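Local coordinates for cell division control protein 4 (Saccharomyces cerevisiae, PDB 3V7D), which recognises phosphorylated proteins such as the CDK inhibitor SIC1 as the substrate-binding subunit of an SCF ubiquitin ligase, directing them to ubiquitination, at residues Tyr170-Ile175 / Trp232-Glu237; Ile175-Ser180 / Arg207-Val212. The protein carries 1 engineered substitution. One frame throughout, in Å; residues are numbered along the deposited sequence.

Overall arrangement
Both contacts join the same two neighbouring blades of the WD40 beta-propeller, those of the curated repeats WD 2 and WD 3, and their centres lie about 10 Å apart. Contact 1 is at the surface, where the hairpin turn of one blade meets the chain leaving a strand of the next; it mixes a weak histidine–glutamate bond with apolar packing. Contact 2 is buried, and no hydrogen bond crosses it: branched aliphatic groups pack on one another and on the backbone at G179. I175 belongs to both. The apolar layer runs on between them, with L234 CD1 4.0 Å from V177 CG2 and A171 CB 4.0 Å from I211 CD1.

Contact 1. Residues Tyr170-Ile175 / Trp232-Glu237; sequences YAHGGI and WKLPKE
H172 NE2 reaches across to E237 OE2 at 2.9 Å, a hydrogen bond that is weak because its N-H...O angle is only 117°. The two side chains come from opposite directions, in a WD40 beta-propeller, between the hairpin turn of one blade and the segment that leaves strand 229-233 of the next. Ring and carboxylate planes stand 82° apart, and OE2 also lies near ring carbon CD2. E237 is poorly ordered, so this link is probably loose. CG of H172 sits between its backbone N and carbonyl carbon (chi1 65°), which carries the imidazole over to the other blade. With H172 exchanged for alanine, the E237 carboxylate is likely to lose this N-H donor, and a gap would probably open beside L234 CD2.

L234 makes the apolar half of the contact. With its CG anti to the backbone N, it extends into the neighbouring blade, where CD2 meets A171 CB at 3.9 Å and H172 CE1 at 4.0 Å. Its other methyl, CD1, faces I175 CG2 more distantly, at 4.4 Å. I175 CG1 approaches E237 OE2 at 3.9 Å, the two side chains crossing at an angle. L234 also touches K218 and I220 of strand 218-224, in its own blade.

The turn from H172 to I175 is of type I', with G173 and G174 at its two central positions, both at positive phi. Its shape is pinned by Y170, whose OH accepts G174 N at 2.9 Å and also hydrogen-bonds D132 OD2.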
loop_
_atom_site.group_PDB
_atom_site.type_symbol
_atom_site.label_atom_id
_atom_site.label_comp_id
_atom_site.label_asym_id
_atom_site.label_seq_id
_atom_site.Cartn_x
_atom_site.Cartn_y
_atom_site.Cartn_z
ATOM N N TYR B 170 -6.259 -18.863 -0.982
ATOM C CA TYR B 170 -4.942 -19.374 -0.647
ATOM C C TYR B 170 -4.660 -19.105 0.827
ATOM O O TYR B 170 -4.937 -18.018 1.331
ATOM C CB TYR B 170 -3.881 -18.713 -1.526
ATOM C CG TYR B 170 -2.486 -19.228 -1.283
ATOM C CD1 TYR B 170 -2.015 -20.345 -1.954
ATOM C CD2 TYR B 170 -1.637 -18.597 -0.383
ATOM C CE1 TYR B 170 -0.741 -20.824 -1.734
ATOM C CE2 TYR B 170 -0.360 -19.068 -0.158
ATOM C CZ TYR B 170 0.083 -20.182 -0.838
ATOM O OH TYR B 170 1.353 -20.659 -0.620
ATOM N N ALA B 171 -4.117 -20.100 1.520
ATOM C CA ALA B 171 -3.816 -19.950 2.939
ATOM C C ALA B 171 -2.347 -19.603 3.166
ATOM O O ALA B 171 -1.997 -18.443 3.398
ATOM C CB ALA B 171 -4.193 -21.216 3.698
ATOM N N HIS B 172 -1.495 -20.621 3.085
ATOM C CA HIS B 172 -0.063 -20.480 3.314
ATOM C C HIS B 172 0.589 -21.817 3.004
ATOM O O HIS B 172 -0.058 -22.860 3.104
ATOM C CB HIS B 172 0.217 -20.123 4.772
ATOM C CG HIS B 172 -0.169 -21.203 5.735
ATOM N ND1 HIS B 172 -1.452 -21.346 6.220
ATOM C CD2 HIS B 172 0.557 -22.203 6.291
ATOM C CE1 HIS B 172 -1.498 -22.381 7.040
ATOM N NE2 HIS B 172 -0.294 -22.918 7.100
ATOM N N GLY B 173 1.864 -21.788 2.633
ATOM C CA GLY B 173 2.621 -23.008 2.416
ATOM C C GLY B 173 2.022 -23.950 1.390
ATOM O O GLY B 173 2.061 -25.165 1.558
ATOM N N GLY B 174 1.460 -23.388 0.324
ATOM C CA GLY B 174 0.903 -24.191 -0.748
ATOM C C GLY B 174 -0.420 -24.849 -0.411
ATOM O O GLY B 174 -0.846 -25.780 -1.092
ATOM N N ILE B 175 -1.074 -24.367 0.640
ATOM C CA ILE B 175 -2.376 -24.890 1.038
ATOM C C ILE B 175 -3.466 -23.950 0.540
ATOM O O ILE B 175 -3.340 -22.732 0.662
ATOM C CB ILE B 175 -2.488 -25.012 2.574
ATOM C CG1 ILE B 175 -1.371 -25.897 3.132
ATOM C CG2 ILE B 175 -3.854 -25.551 2.977
ATOM C CD1 ILE B 175 -1.490 -27.357 2.739
ATOM N N TRP B 232 -15.202 -23.601 9.795
ATOM C CA TRP B 232 -14.360 -24.781 9.939
ATOM C C TRP B 232 -12.943 -24.392 10.337
ATOM O O TRP B 232 -12.446 -23.339 9.936
ATOM C CB TRP B 232 -14.292 -25.593 8.640
ATOM C CG TRP B 232 -15.458 -25.456 7.716
ATOM C CD1 TRP B 232 -15.787 -24.368 6.959
ATOM C CD2 TRP B 232 -16.420 -26.464 7.404
ATOM N NE1 TRP B 232 -16.913 -24.630 6.215
ATOM C CE2 TRP B 232 -17.322 -25.918 6.472
ATOM C CE3 TRP B 232 -16.620 -27.781 7.835
ATOM C CZ2 TRP B 232 -18.400 -26.635 5.958
ATOM C CZ3 TRP B 232 -17.694 -28.495 7.329
ATOM C CH2 TRP B 232 -18.570 -27.920 6.402
ATOM N N LYS B 233 -12.291 -25.246 11.121
ATOM C CA LYS B 233 -10.870 -25.079 11.395
ATOM C C LYS B 233 -10.066 -25.561 10.194
ATOM O O LYS B 233 -10.396 -26.582 9.595
ATOM C CB LYS B 233 -10.460 -25.849 12.652
ATOM C CG LYS B 233 -11.033 -25.273 13.939
ATOM C CD LYS B 233 -10.547 -26.032 15.160
ATOM C CE LYS B 233 -11.111 -27.439 15.190
ATOM N NZ LYS B 233 -12.586 -27.443 15.397
ATOM N N LEU B 234 -9.026 -24.812 9.833
ATOM C CA LEU B 234 -8.118 -25.225 8.767
ATOM C C LEU B 234 -7.128 -26.245 9.317
ATOM O O LEU B 234 -6.380 -25.947 10.246
ATOM C CB LEU B 234 -7.360 -24.021 8.201
ATOM C CG LEU B 234 -6.355 -24.314 7.080
ATOM C CD1 LEU B 234 -7.068 -24.735 5.803
ATOM C CD2 LEU B 234 -5.453 -23.112 6.827
ATOM N N PRO B 235 -7.136 -27.462 8.753
ATOM C CA PRO B 235 -6.264 -28.557 9.196
ATOM C C PRO B 235 -4.777 -28.210 9.115
ATOM O O PRO B 235 -4.340 -27.539 8.178
ATOM C CB PRO B 235 -6.600 -29.683 8.216
ATOM C CG PRO B 235 -7.997 -29.389 7.777
ATOM C CD PRO B 235 -8.077 -27.894 7.706
ATOM N N LYS B 236 -4.014 -28.671 10.103
ATOM C CA LYS B 236 -2.576 -28.423 10.166
ATOM C C LYS B 236 -1.789 -29.398 9.290
ATOM O O LYS B 236 -2.299 -30.453 8.909
ATOM C CB LYS B 236 -2.084 -28.494 11.616
ATOM C CG LYS B 236 -3.080 -29.106 12.600
ATOM C CD LYS B 236 -3.142 -30.629 12.500
ATOM C CE LYS B 236 -4.199 -31.203 13.436
ATOM N NZ LYS B 236 -5.557 -30.676 13.123
ATOM N N GLU B 237 -0.548 -29.037 8.974
ATOM C CA GLU B 237 0.309 -29.872 8.130
ATOM C C GLU B 237 0.869 -31.077 8.889
ATOM O O GLU B 237 0.971 -31.060 10.116
ATOM C CB GLU B 237 1.449 -29.046 7.522
ATOM C CG GLU B 237 0.997 -27.958 6.554
ATOM C CD GLU B 237 0.915 -26.587 7.203
ATOM O OE1 GLU B 237 1.196 -26.478 8.416
ATOM O OE2 GLU B 237 0.574 -25.615 6.497
#

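Contact 2. Residues Ile175-Ser180 / Arg207-Val212; sequences ILVSGS and RCLDIV
V177, with CG1 anti to the backbone N (chi1 -175°) and CG2 anti to the carbonyl carbon, presents one methyl to L209 and the other to I211 on strand 206-213. CG1 lies 4.1 Å from L209 CD1, while CG2 packs more closely, 3.6 Å from I211 CD1; both pairs cross at a slant. L209 has CG lodged between its backbone N and carbonyl carbon (chi1 78°), an arrangement that sends CD2 over the backbone of the facing strand, 3.7 Å from G179 N and 3.8 Å from S178 C.

G179 makes room for this: a CB there would come within about 3.5 Å of L209 CD2, a tight fit. The strand segments run nearly antiparallel, at 163°, but with their axes 7.1 Å apart at closest they face each other as layers of separate sheets, the blade-on-blade packing of a beta-propeller. S178 CB points away from 207-212, on the other face of the sheet, where OG hydrogen-bonds H161 NE2 and W188 NE1, consistent with the structural tetrad of WD40 repeats.

At one end of 207-212, R207 and C208 both face G223 in a classic beta bulge, and R207 NH2 hydrogen-bonds a modified side chain of the bound peptide, consistent with phosphopeptide recognition. Strand 175-180 runs between strands 165-170 and 185-189 of its sheet, whereas 206-213 edges the next sheet beside strand 218-224; L209 touches A167 and K169 of the first blade and T222 of its own.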
loop_
_atom_site.group_PDB
_atom_site.type_symbol
_atom_site.label_atom_id
_atom_site.label_comp_id
_atom_site.label_asym_id
_atom_site.label_seq_id
_atom_site.Cartn_x
_atom_site.Cartn_y
_atom_site.Cartn_z
ATOM N N ILE B 175 -1.074 -24.367 0.640
ATOM C CA ILE B 175 -2.376 -24.890 1.038
ATOM C C ILE B 175 -3.466 -23.950 0.540
ATOM O O ILE B 175 -3.340 -22.732 0.662
ATOM C CB ILE B 175 -2.488 -25.012 2.574
ATOM C CG1 ILE B 175 -1.371 -25.897 3.132
ATOM C CG2 ILE B 175 -3.854 -25.551 2.977
ATOM C CD1 ILE B 175 -1.490 -27.357 2.739
ATOM N N LEU B 176 -4.533 -24.506 -0.027
ATOM C CA LEU B 176 -5.641 -23.677 -0.493
ATOM C C LEU B 176 -7.006 -24.310 -0.231
ATOM O O LEU B 176 -7.128 -25.528 -0.111
ATOM C CB LEU B 176 -5.477 -23.333 -1.977
ATOM C CG LEU B 176 -5.668 -24.449 -3.006
ATOM C CD1 LEU B 176 -6.989 -24.280 -3.726
ATOM C CD2 LEU B 176 -4.522 -24.467 -4.004
ATOM N N VAL B 177 -8.030 -23.466 -0.147
ATOM C CA VAL B 177 -9.392 -23.917 0.108
ATOM C C VAL B 177 -10.302 -23.538 -1.055
ATOM O O VAL B 177 -10.194 -22.437 -1.599
ATOM C CB VAL B 177 -9.943 -23.294 1.407
ATOM C CG1 VAL B 177 -11.311 -23.868 1.741
ATOM C CG2 VAL B 177 -8.973 -23.524 2.554
ATOM N N SER B 178 -11.198 -24.447 -1.436
ATOM C CA SER B 178 -12.117 -24.201 -2.547
ATOM C C SER B 178 -13.585 -24.435 -2.178
ATOM O O SER B 178 -13.893 -25.214 -1.285
ATOM C CB SER B 178 -11.749 -25.079 -3.745
ATOM O OG SER B 178 -11.855 -26.457 -3.419
ATOM N N GLY B 179 -14.481 -23.751 -2.883
ATOM C CA GLY B 179 -15.910 -23.954 -2.737
ATOM C C GLY B 179 -16.517 -24.220 -4.101
ATOM O O GLY B 179 -16.058 -23.674 -5.104
ATOM N N SER B 180 -17.549 -25.055 -4.147
ATOM C CA SER B 180 -18.072 -25.528 -5.425
ATOM C C SER B 180 -19.590 -25.664 -5.463
ATOM O O SER B 180 -20.266 -25.534 -4.442
ATOM C CB SER B 180 -17.429 -26.870 -5.787
ATOM O OG SER B 180 -18.082 -27.475 -6.888
ATOM N N ARG B 207 -20.921 -20.373 -2.347
ATOM C CA ARG B 207 -20.842 -19.205 -3.224
ATOM C C ARG B 207 -19.607 -18.343 -2.988
ATOM O O ARG B 207 -19.097 -17.711 -3.911
ATOM C CB ARG B 207 -22.099 -18.347 -3.073
ATOM C CG ARG B 207 -22.234 -17.267 -4.128
ATOM C CD ARG B 207 -22.259 -17.875 -5.518
ATOM N NE ARG B 207 -22.389 -16.863 -6.561
ATOM C CZ ARG B 207 -21.362 -16.220 -7.108
ATOM N NH1 ARG B 207 -20.122 -16.481 -6.709
ATOM N NH2 ARG B 207 -21.574 -15.319 -8.057
ATOM N N CYS B 208 -19.131 -18.316 -1.750
ATOM C CA CYS B 208 -18.023 -17.449 -1.375
ATOM C C CYS B 208 -17.331 -18.029 -0.153
ATOM O O CYS B 208 -17.876 -18.922 0.498
ATOM C CB CYS B 208 -18.544 -16.044 -1.057
ATOM S SG CYS B 208 -19.745 -15.987 0.321
ATOM N N LEU B 209 -16.139 -17.525 0.160
ATOM C CA LEU B 209 -15.418 -17.978 1.348
ATOM C C LEU B 209 -14.243 -17.076 1.723
ATOM O O LEU B 209 -13.704 -16.354 0.883
ATOM C CB LEU B 209 -14.959 -19.437 1.193
ATOM C CG LEU B 209 -13.740 -19.799 0.344
ATOM C CD1 LEU B 209 -12.521 -19.963 1.227
ATOM C CD2 LEU B 209 -13.996 -21.077 -0.434
ATOM N N ASP B 210 -13.860 -17.123 2.995
ATOM C CA ASP B 210 -12.695 -16.396 3.486
ATOM C C ASP B 210 -11.995 -17.231 4.550
ATOM O O ASP B 210 -12.589 -18.152 5.110
ATOM C CB ASP B 210 -13.109 -15.049 4.081
ATOM C CG ASP B 210 -11.969 -14.040 4.104
ATOM O OD1 ASP B 210 -10.805 -14.432 3.859
ATOM O OD2 ASP B 210 -12.241 -12.850 4.372
ATOM N N ILE B 211 -10.734 -16.909 4.824
ATOM C CA ILE B 211 -9.984 -17.569 5.885
ATOM C C ILE B 211 -9.465 -16.537 6.874
ATOM O O ILE B 211 -8.837 -15.553 6.481
ATOM C CB ILE B 211 -8.784 -18.357 5.336
ATOM C CG1 ILE B 211 -9.239 -19.390 4.302
ATOM C CG2 ILE B 211 -8.026 -19.035 6.475
ATOM C CD1 ILE B 211 -8.096 -20.173 3.688
ATOM N N VAL B 212 -9.728 -16.755 8.158
ATOM C CA VAL B 212 -9.267 -15.827 9.183
ATOM C C VAL B 212 -8.359 -16.526 10.182
ATOM O O VAL B 212 -8.426 -17.744 10.343
ATOM C CB VAL B 212 -10.442 -15.181 9.931
ATOM C CG1 VAL B 212 -11.347 -14.447 8.954
ATOM C CG2 VAL B 212 -11.225 -16.235 10.710
#